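Putative silent information regulator 2,Putative silent information regulator 2 (Leishmania infantum, PDB 5OL0) probably removes acetyl groups from protein lysines at the expense of NAD, as a zinc-containing class I sirtuin thought to help regulate gene expression. Local coordinates at residues P85-W98 / I163-S176. Sequence-based numbering, arbitrary orientation.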
loop_
_atom_site.group_PDB
_atom_site.type_symbol
_atom_site.label_atom_id
_atom_site.label_comp_id
_atom_site.label_asym_id
_atom_site.label_seq_id
_atom_site.Cartn_x
_atom_site.Cartn_y
_atom_site.Cartn_z
ATOM N N PRO A 85 -16.858 3.291 -18.810
ATOM C CA PRO A 85 -15.743 4.070 -18.240
ATOM C C PRO A 85 -16.213 5.257 -17.357
ATOM O O PRO A 85 -15.578 5.578 -16.355
ATOM C CB PRO A 85 -14.915 4.486 -19.462
ATOM C CG PRO A 85 -15.807 4.312 -20.657
ATOM C CD PRO A 85 -16.873 3.320 -20.290
ATOM N N GLU A 86 -17.391 5.797 -17.647
ATOM C CA GLU A 86 -17.966 6.831 -16.822
ATOM C C GLU A 86 -17.948 6.440 -15.358
ATOM O O GLU A 86 -17.788 7.302 -14.512
ATOM C CB GLU A 86 -19.365 7.270 -17.330
ATOM C CG GLU A 86 -20.464 6.207 -17.347
ATOM C CD GLU A 86 -20.513 5.322 -18.611
ATOM O OE1 GLU A 86 -19.528 5.271 -19.411
ATOM O OE2 GLU A 86 -21.568 4.657 -18.792
ATOM N N ILE A 87 -18.030 5.145 -15.035
ATOM C CA ILE A 87 -18.077 4.737 -13.626
ATOM C C ILE A 87 -16.722 4.953 -12.933
ATOM O O ILE A 87 -16.642 5.562 -11.869
ATOM C CB ILE A 87 -18.520 3.264 -13.440
ATOM C CG1 ILE A 87 -19.985 3.100 -13.874
ATOM C CG2 ILE A 87 -18.347 2.817 -11.980
ATOM C CD1 ILE A 87 -20.428 1.674 -14.157
ATOM N N PHE A 88 -15.647 4.442 -13.506
ATOM C CA PHE A 88 -14.364 4.672 -12.832
ATOM C C PHE A 88 -14.022 6.176 -12.909
ATOM O O PHE A 88 -13.543 6.723 -11.959
ATOM C CB PHE A 88 -13.256 3.820 -13.376
ATOM C CG PHE A 88 -11.898 4.340 -13.020
ATOM C CD1 PHE A 88 -11.348 4.056 -11.789
ATOM C CD2 PHE A 88 -11.198 5.149 -13.919
ATOM C CE1 PHE A 88 -10.102 4.554 -11.460
ATOM C CE2 PHE A 88 -9.956 5.664 -13.598
ATOM C CZ PHE A 88 -9.417 5.368 -12.362
ATOM N N TYR A 89 -14.282 6.835 -14.030
ATOM C CA TYR A 89 -13.926 8.243 -14.136
ATOM C C TYR A 89 -14.657 9.082 -13.116
ATOM O O TYR A 89 -14.120 10.075 -12.637
ATOM C CB TYR A 89 -14.173 8.781 -15.540
ATOM C CG TYR A 89 -12.931 8.681 -16.360
ATOM C CD1 TYR A 89 -12.426 7.438 -16.747
ATOM C CD2 TYR A 89 -12.221 9.808 -16.697
ATOM C CE1 TYR A 89 -11.259 7.338 -17.485
ATOM C CE2 TYR A 89 -11.064 9.719 -17.439
ATOM C CZ TYR A 89 -10.583 8.491 -17.836
ATOM O OH TYR A 89 -9.409 8.447 -18.545
ATOM N N SER A 90 -15.895 8.688 -12.805
ATOM C CA SER A 90 -16.670 9.341 -11.780
ATOM C C SER A 90 -16.068 9.139 -10.408
ATOM O O SER A 90 -16.018 10.064 -9.606
ATOM C CB SER A 90 -18.106 8.868 -11.843
ATOM O OG SER A 90 -18.857 9.487 -10.847
ATOM N N ILE A 91 -15.570 7.943 -10.129
ATOM C CA ILE A 91 -14.839 7.712 -8.888
ATOM C C ILE A 91 -13.495 8.444 -8.868
ATOM O O ILE A 91 -13.139 9.026 -7.825
ATOM C CB ILE A 91 -14.686 6.206 -8.628
ATOM C CG1 ILE A 91 -16.005 5.682 -8.071
ATOM C CG2 ILE A 91 -13.547 5.850 -7.686
ATOM C CD1 ILE A 91 -16.934 5.191 -9.151
ATOM N N ALA A 92 -12.796 8.503 -10.007
ATOM C CA ALA A 92 -11.491 9.137 -10.036
ATOM C C ALA A 92 -11.585 10.627 -9.684
ATOM O O ALA A 92 -10.731 11.172 -9.017
ATOM C CB ALA A 92 -10.851 8.941 -11.382
ATOM N N ARG A 93 -12.629 11.280 -10.167
ATOM C CA ARG A 93 -12.884 12.674 -9.891
ATOM C C ARG A 93 -13.060 12.996 -8.397
ATOM O O ARG A 93 -12.767 14.116 -7.969
ATOM C CB ARG A 93 -14.214 13.092 -10.556
ATOM C CG ARG A 93 -14.105 13.703 -11.903
ATOM C CD ARG A 93 -15.427 14.365 -12.310
ATOM N NE ARG A 93 -16.459 13.391 -12.671
ATOM C CZ ARG A 93 -16.458 12.625 -13.785
ATOM N NH1 ARG A 93 -15.463 12.666 -14.683
ATOM N NH2 ARG A 93 -17.453 11.765 -13.998
ATOM N N GLU A 94 -13.609 12.049 -7.640
ATOM C CA GLU A 94 -13.864 12.218 -6.215
ATOM C C GLU A 94 -12.749 11.820 -5.249
ATOM O O GLU A 94 -12.673 12.356 -4.164
ATOM C CB GLU A 94 -15.184 11.513 -5.859
ATOM C CG GLU A 94 -16.340 12.120 -6.648
ATOM C CD GLU A 94 -17.684 11.717 -6.107
ATOM O OE1 GLU A 94 -17.987 10.495 -6.103
ATOM O OE2 GLU A 94 -18.435 12.631 -5.687
ATOM N N LEU A 95 -11.869 10.915 -5.645
ATOM C CA LEU A 95 -10.840 10.424 -4.739
ATOM C C LEU A 95 -9.693 11.372 -4.538
ATOM O O LEU A 95 -9.032 11.264 -3.530
ATOM C CB LEU A 95 -10.308 9.105 -5.214
ATOM C CG LEU A 95 -11.254 7.922 -4.986
ATOM C CD1 LEU A 95 -10.858 6.827 -5.952
ATOM C CD2 LEU A 95 -11.194 7.403 -3.565
ATOM N N ASN A 96 -9.427 12.250 -5.519
ATOM C CA ASN A 96 -8.392 13.290 -5.401
ATOM C C ASN A 96 -6.986 12.726 -5.224
ATOM O O ASN A 96 -6.210 13.243 -4.463
ATOM C CB ASN A 96 -8.755 14.269 -4.244
ATOM C CG ASN A 96 -9.515 15.457 -4.742
ATOM O OD1 ASN A 96 -9.203 15.986 -5.809
ATOM N ND2 ASN A 96 -10.529 15.878 -3.985
ATOM N N LEU A 97 -6.694 11.622 -5.911
ATOM C CA LEU A 97 -5.439 10.909 -5.719
ATOM C C LEU A 97 -4.296 11.448 -6.564
ATOM O O LEU A 97 -3.220 10.873 -6.550
ATOM C CB LEU A 97 -5.633 9.409 -6.017
ATOM C CG LEU A 97 -6.557 8.779 -4.967
ATOM C CD1 LEU A 97 -6.893 7.336 -5.321
ATOM C CD2 LEU A 97 -5.965 8.841 -3.600
ATOM N N TRP A 98 -4.546 12.529 -7.306
ATOM C CA TRP A 98 -3.535 13.170 -8.165
ATOM C C TRP A 98 -2.439 13.616 -7.242
ATOM O O TRP A 98 -2.748 14.156 -6.180
ATOM C CB TRP A 98 -4.124 14.425 -8.881
ATOM C CG TRP A 98 -5.438 14.140 -9.481
ATOM C CD1 TRP A 98 -6.650 14.514 -8.975
ATOM C CD2 TRP A 98 -5.719 13.307 -10.630
ATOM N NE1 TRP A 98 -7.636 14.064 -9.769
ATOM C CE2 TRP A 98 -7.120 13.262 -10.755
ATOM C CE3 TRP A 98 -4.924 12.630 -11.565
ATOM C CZ2 TRP A 98 -7.773 12.585 -11.807
ATOM C CZ3 TRP A 98 -5.554 11.943 -12.614
ATOM C CH2 TRP A 98 -6.976 11.919 -12.718
ATOM N N ILE A 163 -0.545 12.829 -18.277
ATOM C CA ILE A 163 -1.278 12.785 -17.037
ATOM C C ILE A 163 -2.004 14.097 -16.772
ATOM O O ILE A 163 -3.064 14.129 -16.144
ATOM C CB ILE A 163 -0.369 12.417 -15.818
ATOM C CG1 ILE A 163 -1.202 12.148 -14.569
ATOM C CG2 ILE A 163 0.686 13.482 -15.506
ATOM C CD1 ILE A 163 -2.180 11.012 -14.761
ATOM N N GLU A 164 -1.400 15.190 -17.188
ATOM C CA GLU A 164 -2.015 16.510 -17.038
ATOM C C GLU A 164 -3.264 16.602 -17.914
ATOM O O GLU A 164 -4.268 17.056 -17.460
ATOM C CB GLU A 164 -0.941 17.559 -17.410
ATOM C CG GLU A 164 -1.344 19.015 -17.318
ATOM C CD GLU A 164 -0.173 19.931 -16.909
ATOM O OE1 GLU A 164 0.994 19.759 -17.371
ATOM O OE2 GLU A 164 -0.416 20.808 -16.050
ATOM N N GLN A 165 -3.193 16.118 -19.155
ATOM C CA GLN A 165 -4.358 16.020 -20.007
ATOM C C GLN A 165 -5.413 15.114 -19.400
ATOM O O GLN A 165 -6.598 15.472 -19.378
ATOM C CB GLN A 165 -4.003 15.560 -21.408
ATOM C CG GLN A 165 -5.230 15.565 -22.257
ATOM C CD GLN A 165 -5.044 15.095 -23.644
ATOM O OE1 GLN A 165 -3.922 14.914 -24.162
ATOM N NE2 GLN A 165 -6.171 14.906 -24.295
ATOM N N ASN A 166 -4.981 13.959 -18.880
ATOM C CA ASN A 166 -5.913 13.009 -18.290
ATOM C C ASN A 166 -6.625 13.604 -17.070
ATOM O O ASN A 166 -7.789 13.398 -16.889
ATOM C CB ASN A 166 -5.204 11.694 -17.937
ATOM C CG ASN A 166 -6.154 10.636 -17.408
ATOM O OD1 ASN A 166 -7.269 10.392 -17.942
ATOM N ND2 ASN A 166 -5.747 10.028 -16.347
ATOM N N TYR A 167 -5.901 14.352 -16.265
ATOM C CA TYR A 167 -6.422 15.054 -15.107
ATOM C C TYR A 167 -7.474 16.099 -15.530
ATOM O O TYR A 167 -8.560 16.137 -14.990
ATOM C CB TYR A 167 -5.256 15.722 -14.335
ATOM C CG TYR A 167 -5.730 16.803 -13.363
ATOM C CD1 TYR A 167 -6.203 16.473 -12.108
ATOM C CD2 TYR A 167 -5.765 18.122 -13.751
ATOM C CE1 TYR A 167 -6.697 17.446 -11.253
ATOM C CE2 TYR A 167 -6.248 19.105 -12.908
ATOM C CZ TYR A 167 -6.692 18.768 -11.652
ATOM O OH TYR A 167 -7.197 19.766 -10.837
ATOM N N LEU A 168 -7.139 16.906 -16.522
ATOM C CA LEU A 168 -8.029 17.975 -16.951
ATOM C C LEU A 168 -9.308 17.393 -17.568
ATOM O O LEU A 168 -10.424 17.859 -17.274
ATOM C CB LEU A 168 -7.320 18.886 -17.957
ATOM C CG LEU A 168 -6.273 19.800 -17.312
ATOM C CD1 LEU A 168 -5.578 20.616 -18.353
ATOM C CD2 LEU A 168 -6.925 20.693 -16.282
ATOM N N GLU A 169 -9.144 16.347 -18.367
ATOM C CA GLU A 169 -10.304 15.664 -18.948
ATOM C C GLU A 169 -11.183 15.000 -17.891
ATOM O O GLU A 169 -12.399 15.239 -17.818
ATOM C CB GLU A 169 -9.861 14.703 -20.031
ATOM C CG GLU A 169 -9.578 15.427 -21.329
ATOM C CD GLU A 169 -8.950 14.546 -22.388
ATOM O OE1 GLU A 169 -8.716 13.337 -22.171
ATOM O OE2 GLU A 169 -8.660 15.079 -23.452
ATOM N N ALA A 170 -10.556 14.235 -17.004
ATOM C CA ALA A 170 -11.298 13.545 -15.979
ATOM C C ALA A 170 -12.059 14.487 -15.118
ATOM O O ALA A 170 -13.246 14.239 -14.864
ATOM C CB ALA A 170 -10.432 12.625 -15.117
ATOM N N MET A 171 -11.401 15.556 -14.650
ATOM C CA MET A 171 -12.031 16.458 -13.691
ATOM C C MET A 171 -13.104 17.337 -14.325
ATOM O O MET A 171 -13.889 17.963 -13.625
ATOM C CB MET A 171 -10.984 17.331 -13.022
ATOM C CG MET A 171 -9.985 16.551 -12.207
ATOM S SD MET A 171 -10.697 15.807 -10.766
ATOM C CE MET A 171 -10.891 17.250 -9.734
ATOM N N SER A 172 -13.140 17.406 -15.635
ATOM C CA SER A 172 -14.182 18.179 -16.263
ATOM C C SER A 172 -15.256 17.280 -16.873
ATOM O O SER A 172 -16.058 17.736 -17.672
ATOM C CB SER A 172 -13.546 19.051 -17.332
ATOM O OG SER A 172 -12.923 18.274 -18.308
ATOM N N GLY A 173 -15.284 16.000 -16.523
ATOM C CA GLY A 173 -16.298 15.080 -17.075
ATOM C C GLY A 173 -16.016 14.362 -18.381
ATOM O O GLY A 173 -16.918 13.777 -18.936
ATOM N N THR A 174 -14.786 14.371 -18.873
ATOM C CA THR A 174 -14.421 13.690 -20.127
ATOM C C THR A 174 -13.550 12.426 -19.909
ATOM O O THR A 174 -12.486 12.500 -19.293
ATOM C CB THR A 174 -13.680 14.638 -20.992
ATOM O OG1 THR A 174 -14.566 15.698 -21.327
ATOM C CG2 THR A 174 -13.178 13.971 -22.290
ATOM N N VAL A 175 -14.015 11.280 -20.428
ATOM C CA VAL A 175 -13.203 10.054 -20.521
ATOM C C VAL A 175 -12.106 10.186 -21.570
ATOM O O VAL A 175 -12.410 10.256 -22.737
ATOM C CB VAL A 175 -14.078 8.810 -20.879
ATOM C CG1 VAL A 175 -13.236 7.580 -21.137
ATOM C CG2 VAL A 175 -15.064 8.486 -19.785
ATOM N N SER A 176 -10.840 10.116 -21.165
ATOM C CA SER A 176 -9.712 10.232 -22.086
ATOM C C SER A 176 -9.573 9.077 -23.064
ATOM O O SER A 176 -9.886 7.911 -22.739
ATOM C CB SER A 176 -8.413 10.340 -21.302
ATOM O OG SER A 176 -8.417 11.489 -20.456
#
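Tyr167 turns the edge of its ring onto one face of the Trp98 indole, a T-shaped pair with planes at 86° and CD1 of Tyr167 3.5 Å from CD2 of Trp98. Tyr167 CA lies over the same indole's six-membered ring, a CH-pi contact with CA 4.2 Å from the centroid. Round the rim of the indole come Ile163 CD1 and Asn166 ND2, near its plane; that amide nitrogen is buried here without a hydrogen-bond partner. Met171, bent at chi2 and chi3, folds back to bring SD obliquely to the five-membered ring, a Met-aromatic contact with a weak bond from Trp98 NE1.

The Tyr89 ring takes Val175 CA over one face, 4.0 Å from CA to the centroid, while Ala170 CB approaches obliquely at CD2. Its OH is hydrogen-bonded to Val185 O in strand 185-187 and weakly accepts Ser176 N. Crossing at -100°, helix 85-95 of the helical module meets helix 163-171 of the zinc module, joining the two halves of the small sirtuin domain; the side chain of Ser176 is about 11 Å from the zinc ion.

Helix 163-171 ends in a Schellman motif with Gly173, at positive phi, as C-prime. Ala170 O, which takes Gly173 N there, also receives Arg93 NH1 at 2.7 Å, nearly straight (161°) and in both the carbonyl and guanidinium planes. The arginine chain, bent at chi3, lies over its own helix, with Tyr89 O above the centre of the guanidinium plane. Beyond Tyr89, Val175 CG1 packs on Pro85 CB at 3.9 Å, the two side chains crossing at about a right angle.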